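Local structure of carbohydrate deacetylase Agd3 (Neosartorya fumigata, 6NWZ) at residues W424-G429 with I592-M597; M471-T476 with Q487-W492. The protein is a zinc-binding carbohydrate deacetylase that probably removes acetyl groups from the N-acetylated sugars of galactosaminogalactan and is required for biofilm formation by Aspergillus fumigatus. One frame throughout, in Å; residues are numbered along the deposited sequence.

How the contacts relate
Both contacts lie in the deacetylase domain, with centres about 14 Å apart, and both reach the same mixed sheet. Along the chain they are nested: 424-429 comes first, then the two segments of contact 2, 471-476 and 487-492, and last 592-597. Contact 1 therefore closes a long loop around contact 2. Helix 594-607 links them physically: its first turn packs against strand 424-426, while M597 CE rests on N489 CB at 3.5 Å and lies close to P490 O. One helix thus joins two separate strands of the sheet, near zinc-binding residues: the side chain of H594 is about 8 Å from that of D255, which R491 of contact 2 salt-bridges.

Contact 1 (W424-G429 with I592-M597); sequences WFTSNG and ITHQEM
The side-chain oxygen of Q595 is gripped twice by S427: OE1 accepts from the backbone N at 2.8 Å and, more loosely, from the hydroxyl OG at 3.3 Å. The hydrogen bond from S427 N is nearly straight (172°), and both donors come from the same face of the amide, each tilted out of its plane. Q595 reaches this corner of the chain because CG stands anti to the backbone N (chi1 -178°) and the side chain runs on extended. Next to it, the N428 side chain crosses obliquely, its amide turned 47° from that of Q595, and its ND2 donates to a water that in turn donates to Q595 O.

T426 serves the start of the helix. Its OG1 accepts from Q595 N through a bent bond of 3.0 Å, while its CG2 packs 3.7 Å from CD2 of the H594 ring. The methyl CG2 of T593 lies 3.7 Å from CB of W424 and also meets CD1 of the indole obliquely, at 3.8 Å. T593 and E596 form a capping box: T593 OG1 receives E596 N at 3.1 Å, and E596 OE1 receives T593 N, also at 3.1 Å, outside the carboxylate plane.

The helix start is thus held by its own cap and by the end of strand 424-426 with the corner that follows it. E301 OE2 accepts a hydrogen bond from H594 N, and Q253 of strand 252-257 bonds H594 ND1. W424 stacks on F299, T426 pairs through its backbone with H385, and N428 bonds likewise to R453 and to N454, where strand 454-456 begins. H594 touches I386 of strand 384-387 and V456, and T593 touches E301, placing the start of helix 594-607 over three strands of the deacetylase-domain sheet.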
loop_
_atom_site.group_PDB
_atom_site.type_symbol
_atom_site.label_atom_id
_atom_site.label_comp_id
_atom_site.label_asym_id
_atom_site.label_seq_id
_atom_site.Cartn_x
_atom_site.Cartn_y
_atom_site.Cartn_z
ATOM N N TRP A 424 2.267 18.175 -11.967
ATOM C CA TRP A 424 2.666 16.873 -11.443
ATOM C C TRP A 424 3.586 16.218 -12.467
ATOM O O TRP A 424 3.121 15.677 -13.475
ATOM C CB TRP A 424 1.438 16.019 -11.156
ATOM C CG TRP A 424 0.591 16.552 -10.041
ATOM C CD1 TRP A 424 1.027 17.036 -8.841
ATOM C CD2 TRP A 424 -0.837 16.669 -10.025
ATOM N NE1 TRP A 424 -0.041 17.437 -8.076
ATOM C CE2 TRP A 424 -1.197 17.222 -8.780
ATOM C CE3 TRP A 424 -1.845 16.357 -10.940
ATOM C CZ2 TRP A 424 -2.521 17.468 -8.427
ATOM C CZ3 TRP A 424 -3.161 16.604 -10.588
ATOM C CH2 TRP A 424 -3.487 17.153 -9.342
ATOM N N PHE A 425 4.891 16.266 -12.202
ATOM C CA PHE A 425 5.893 15.733 -13.109
ATOM C C PHE A 425 7.032 15.105 -12.317
ATOM O O PHE A 425 7.428 15.620 -11.267
ATOM C CB PHE A 425 6.439 16.827 -14.032
ATOM C CG PHE A 425 7.480 16.340 -14.992
ATOM C CD1 PHE A 425 7.126 15.554 -16.074
ATOM C CD2 PHE A 425 8.812 16.668 -14.811
ATOM C CE1 PHE A 425 8.085 15.103 -16.959
ATOM C CE2 PHE A 425 9.775 16.223 -15.694
ATOM C CZ PHE A 425 9.413 15.440 -16.768
ATOM N N THR A 426 7.553 13.993 -12.831
ATOM C CA THR A 426 8.660 13.266 -12.221
ATOM C C THR A 426 9.888 13.418 -13.109
ATOM O O THR A 426 9.857 13.041 -14.286
ATOM C CB THR A 426 8.314 11.786 -12.035
ATOM O OG1 THR A 426 7.219 11.652 -11.119
ATOM C CG2 THR A 426 9.512 11.021 -11.506
ATOM N N SER A 427 10.967 13.968 -12.546
ATOM C CA SER A 427 12.176 14.247 -13.309
ATOM C C SER A 427 13.331 13.305 -13.001
ATOM O O SER A 427 14.259 13.212 -13.811
ATOM C CB SER A 427 12.637 15.695 -13.071
ATOM O OG SER A 427 12.891 15.947 -11.697
ATOM N N ASN A 428 13.297 12.607 -11.867
ATOM C CA ASN A 428 14.383 11.725 -11.464
ATOM C C ASN A 428 13.993 10.256 -11.524
ATOM O O ASN A 428 14.712 9.410 -10.979
ATOM C CB ASN A 428 14.858 12.085 -10.054
ATOM C CG ASN A 428 13.773 11.902 -9.008
ATOM O OD1 ASN A 428 12.593 11.796 -9.336
ATOM N ND2 ASN A 428 14.170 11.872 -7.742
ATOM N N GLY A 429 12.877 9.931 -12.171
ATOM C CA GLY A 429 12.417 8.557 -12.225
ATOM C C GLY A 429 11.756 8.244 -13.549
ATOM O O GLY A 429 11.290 9.135 -14.268
ATOM N N ILE A 592 0.103 10.843 -5.009
ATOM C CA ILE A 592 1.337 11.609 -5.113
ATOM C C ILE A 592 2.074 11.161 -6.366
ATOM O O ILE A 592 1.874 10.055 -6.870
ATOM C CB ILE A 592 2.233 11.458 -3.865
ATOM C CG1 ILE A 592 2.601 9.993 -3.635
ATOM C CG2 ILE A 592 1.527 11.997 -2.646
ATOM C CD1 ILE A 592 3.377 9.761 -2.358
ATOM N N THR A 593 2.932 12.045 -6.873
ATOM C CA THR A 593 3.673 11.740 -8.086
ATOM C C THR A 593 4.683 10.626 -7.830
ATOM O O THR A 593 5.039 10.320 -6.689
ATOM C CB THR A 593 4.400 12.975 -8.619
ATOM O OG1 THR A 593 5.523 13.273 -7.782
ATOM C CG2 THR A 593 3.462 14.169 -8.661
ATOM N N HIS A 594 5.137 10.012 -8.924
ATOM C CA HIS A 594 6.154 8.973 -8.821
ATOM C C HIS A 594 7.375 9.485 -8.074
ATOM O O HIS A 594 7.946 8.778 -7.237
ATOM C CB HIS A 594 6.528 8.482 -10.222
ATOM C CG HIS A 594 7.648 7.489 -10.246
ATOM N ND1 HIS A 594 7.452 6.156 -10.532
ATOM C CD2 HIS A 594 8.980 7.640 -10.047
ATOM C CE1 HIS A 594 8.613 5.525 -10.494
ATOM N NE2 HIS A 594 9.555 6.403 -10.202
ATOM N N GLN A 595 7.772 10.732 -8.350
ATOM C CA GLN A 595 8.907 11.335 -7.661
ATOM C C GLN A 595 8.644 11.464 -6.164
ATOM O O GLN A 595 9.511 11.135 -5.345
ATOM C CB GLN A 595 9.212 12.698 -8.280
ATOM C CG GLN A 595 10.413 13.409 -7.689
ATOM C CD GLN A 595 10.969 14.480 -8.611
ATOM O OE1 GLN A 595 10.665 14.508 -9.804
ATOM N NE2 GLN A 595 11.788 15.368 -8.063
ATOM N N GLU A 596 7.453 11.941 -5.788
ATOM C CA GLU A 596 7.105 12.031 -4.373
ATOM C C GLU A 596 7.017 10.650 -3.741
ATOM O O GLU A 596 7.442 10.451 -2.596
ATOM C CB GLU A 596 5.777 12.772 -4.196
ATOM C CG GLU A 596 5.825 14.261 -4.499
ATOM C CD GLU A 596 4.453 14.914 -4.446
ATOM O OE1 GLU A 596 3.658 14.724 -5.394
ATOM O OE2 GLU A 596 4.171 15.612 -3.448
ATOM N N MET A 597 6.454 9.684 -4.468
ATOM C CA MET A 597 6.312 8.340 -3.926
ATOM C C MET A 597 7.670 7.711 -3.657
ATOM O O MET A 597 7.870 7.063 -2.622
ATOM C CB MET A 597 5.489 7.481 -4.883
ATOM C CG MET A 597 5.565 5.995 -4.614
ATOM S SD MET A 597 6.821 5.171 -5.607
ATOM C CE MET A 597 5.972 3.625 -5.946
HETATM O O HOH W 1 12.319 11.577 -5.586
#

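Contact 2 (M471-T476 with Q487-W492); sequences MWPYFT and QVNPRW
Y474 and V488 are a hydrogen-bonded pair of a short antiparallel strand pairing on the deacetylase-domain sheet, and their side chains lie side by side, pointing the same way. Strand 487-492 also runs parallel to 454-456 and 542-546, so 474-475 adds an antiparallel strand, and R491 further along reaches the zinc ligand D255. V488 meets the rim of the phenol, its CB in the ring plane and its CG2 3.9 Å from Y474 CD2. That methyl also touches CG2 of T476, whose side chain crosses at about a right angle, making a small apolar patch on one face. The Y474 hydroxyl bonds D481, and T476 OG1 bonds F483 O and M486 N.

On the other face, F475 and Q487 form the non-hydrogen-bonded pair. Their side chains again lie side by side, with ring and amide planes 53° apart, and the aliphatic Q487 CG meets F475 CE1 at 3.8 Å. With CG anti to the backbone N (chi1 -176°), Q487 stretches its carboxamide end to the P473 ring, crossing it obliquely with NE2 3.5 Å from P473 CG. Q487 NE2 is bonded to S598 O of helix 594-607 and only weakly to N489 OD1, whereas N489 ND2 bonds C455 O of strand 454-456.

Two backbone bonds join the first pair: Y474 N gives to V488 O at 3.0 Å, and V488 N to Y474 O at 2.7 Å (N-H...O 169°).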
loop_
_atom_site.group_PDB
_atom_site.type_symbol
_atom_site.label_atom_id
_atom_site.label_comp_id
_atom_site.label_asym_id
_atom_site.label_seq_id
_atom_site.Cartn_x
_atom_site.Cartn_y
_atom_site.Cartn_z
ATOM N N MET A 471 7.828 -2.445 3.538
ATOM C CA MET A 471 7.662 -1.000 3.464
ATOM C C MET A 471 8.854 -0.297 2.831
ATOM O O MET A 471 8.826 0.931 2.702
ATOM C CB MET A 471 7.409 -0.434 4.866
ATOM C CG MET A 471 6.236 -1.077 5.596
ATOM S SD MET A 471 4.615 -0.662 4.915
ATOM C CE MET A 471 3.728 -2.186 5.220
ATOM N N TRP A 472 9.895 -1.043 2.426
ATOM C CA TRP A 472 11.116 -0.471 1.882
ATOM C C TRP A 472 11.230 -0.738 0.385
ATOM O O TRP A 472 10.730 -1.750 -0.117
ATOM C CB TRP A 472 12.362 -1.040 2.573
ATOM C CG TRP A 472 12.438 -0.762 4.041
ATOM C CD1 TRP A 472 11.647 0.083 4.763
ATOM C CD2 TRP A 472 13.358 -1.342 4.971
ATOM N NE1 TRP A 472 12.018 0.066 6.086
ATOM C CE2 TRP A 472 13.066 -0.801 6.240
ATOM C CE3 TRP A 472 14.399 -2.267 4.855
ATOM C CZ2 TRP A 472 13.781 -1.152 7.381
ATOM C CZ3 TRP A 472 15.105 -2.614 5.989
ATOM C CH2 TRP A 472 14.794 -2.058 7.234
ATOM N N PRO A 473 11.880 0.152 -0.356
ATOM C CA PRO A 473 12.199 -0.141 -1.752
ATOM C C PRO A 473 13.429 -1.031 -1.849
ATOM O O PRO A 473 14.222 -1.154 -0.914
ATOM C CB PRO A 473 12.470 1.244 -2.346
ATOM C CG PRO A 473 13.049 2.009 -1.192
ATOM C CD PRO A 473 12.324 1.504 0.038
ATOM N N TYR A 474 13.566 -1.670 -3.008
ATOM C CA TYR A 474 14.731 -2.484 -3.314
ATOM C C TYR A 474 15.821 -1.602 -3.911
ATOM O O TYR A 474 15.536 -0.679 -4.679
ATOM C CB TYR A 474 14.358 -3.612 -4.281
ATOM C CG TYR A 474 15.541 -4.334 -4.889
ATOM C CD1 TYR A 474 16.168 -5.373 -4.216
ATOM C CD2 TYR A 474 16.027 -3.979 -6.143
ATOM C CE1 TYR A 474 17.254 -6.034 -4.771
ATOM C CE2 TYR A 474 17.112 -4.634 -6.706
ATOM C CZ TYR A 474 17.720 -5.661 -6.017
ATOM O OH TYR A 474 18.797 -6.313 -6.577
ATOM N N PHE A 475 17.067 -1.878 -3.543
ATOM C CA PHE A 475 18.214 -1.119 -4.029
ATOM C C PHE A 475 19.091 -2.038 -4.866
ATOM O O PHE A 475 19.505 -3.106 -4.398
ATOM C CB PHE A 475 19.007 -0.511 -2.872
ATOM C CG PHE A 475 18.275 0.582 -2.147
ATOM C CD1 PHE A 475 18.186 1.854 -2.695
ATOM C CD2 PHE A 475 17.660 0.337 -0.928
ATOM C CE1 PHE A 475 17.508 2.867 -2.037
ATOM C CE2 PHE A 475 16.977 1.346 -0.262
ATOM C CZ PHE A 475 16.903 2.613 -0.818
ATOM N N THR A 476 19.368 -1.623 -6.099
ATOM C CA THR A 476 20.146 -2.448 -7.012
ATOM C C THR A 476 21.573 -2.612 -6.505
ATOM O O THR A 476 22.123 -1.742 -5.825
ATOM C CB THR A 476 20.156 -1.832 -8.411
ATOM O OG1 THR A 476 20.865 -0.586 -8.380
ATOM C CG2 THR A 476 18.738 -1.592 -8.892
ATOM N N GLN A 487 17.103 2.978 -7.070
ATOM C CA GLN A 487 16.012 2.661 -6.155
ATOM C C GLN A 487 14.828 2.113 -6.945
ATOM O O GLN A 487 14.271 2.808 -7.803
ATOM C CB GLN A 487 15.605 3.896 -5.351
ATOM C CG GLN A 487 14.537 3.631 -4.299
ATOM C CD GLN A 487 14.092 4.890 -3.575
ATOM O OE1 GLN A 487 14.848 5.854 -3.455
ATOM N NE2 GLN A 487 12.854 4.887 -3.093
ATOM N N VAL A 488 14.446 0.875 -6.654
ATOM C CA VAL A 488 13.326 0.213 -7.311
ATOM C C VAL A 488 12.144 0.235 -6.352
ATOM O O VAL A 488 12.132 -0.481 -5.344
ATOM C CB VAL A 488 13.680 -1.220 -7.730
ATOM C CG1 VAL A 488 12.479 -1.888 -8.388
ATOM C CG2 VAL A 488 14.871 -1.214 -8.670
ATOM N N ASN A 489 11.145 1.057 -6.664
ATOM C CA ASN A 489 9.952 1.119 -5.830
ATOM C C ASN A 489 8.941 0.069 -6.282
ATOM O O ASN A 489 8.783 -0.165 -7.483
ATOM C CB ASN A 489 9.315 2.504 -5.896
ATOM C CG ASN A 489 10.292 3.614 -5.563
ATOM O OD1 ASN A 489 10.613 3.848 -4.398
ATOM N ND2 ASN A 489 10.769 4.309 -6.591
ATOM N N PRO A 490 8.251 -0.567 -5.340
ATOM C CA PRO A 490 7.309 -1.631 -5.703
ATOM C C PRO A 490 6.088 -1.100 -6.440
ATOM O O PRO A 490 5.719 0.074 -6.338
ATOM C CB PRO A 490 6.919 -2.235 -4.350
ATOM C CG PRO A 490 7.171 -1.137 -3.361
ATOM C CD PRO A 490 8.359 -0.388 -3.882
ATOM N N ARG A 491 5.459 -2.000 -7.200
ATOM C CA ARG A 491 4.239 -1.700 -7.939
ATOM C C ARG A 491 3.433 -2.977 -8.118
ATOM O O ARG A 491 3.985 -4.030 -8.449
ATOM C CB ARG A 491 4.526 -1.081 -9.314
ATOM C CG ARG A 491 3.278 -0.557 -10.035
ATOM C CD ARG A 491 3.620 0.341 -11.232
ATOM N NE ARG A 491 4.069 -0.422 -12.394
ATOM C CZ ARG A 491 4.187 0.076 -13.624
ATOM N NH1 ARG A 491 4.601 -0.702 -14.615
ATOM N NH2 ARG A 491 3.887 1.347 -13.869
ATOM N N TRP A 492 2.126 -2.865 -7.920
ATOM C CA TRP A 492 1.210 -3.984 -8.058
ATOM C C TRP A 492 0.742 -4.142 -9.501
ATOM O O TRP A 492 0.569 -3.165 -10.236
ATOM C CB TRP A 492 -0.006 -3.795 -7.150
ATOM C CG TRP A 492 0.317 -3.766 -5.684
ATOM C CD1 TRP A 492 0.149 -2.715 -4.827
ATOM C CD2 TRP A 492 0.864 -4.836 -4.904
ATOM N NE1 TRP A 492 0.554 -3.067 -3.561
ATOM C CE2 TRP A 492 0.996 -4.364 -3.582
ATOM C CE3 TRP A 492 1.251 -6.148 -5.194
ATOM C CZ2 TRP A 492 1.502 -5.156 -2.554
ATOM C CZ3 TRP A 492 1.752 -6.932 -4.171
ATOM C CH2 TRP A 492 1.874 -6.433 -2.868
#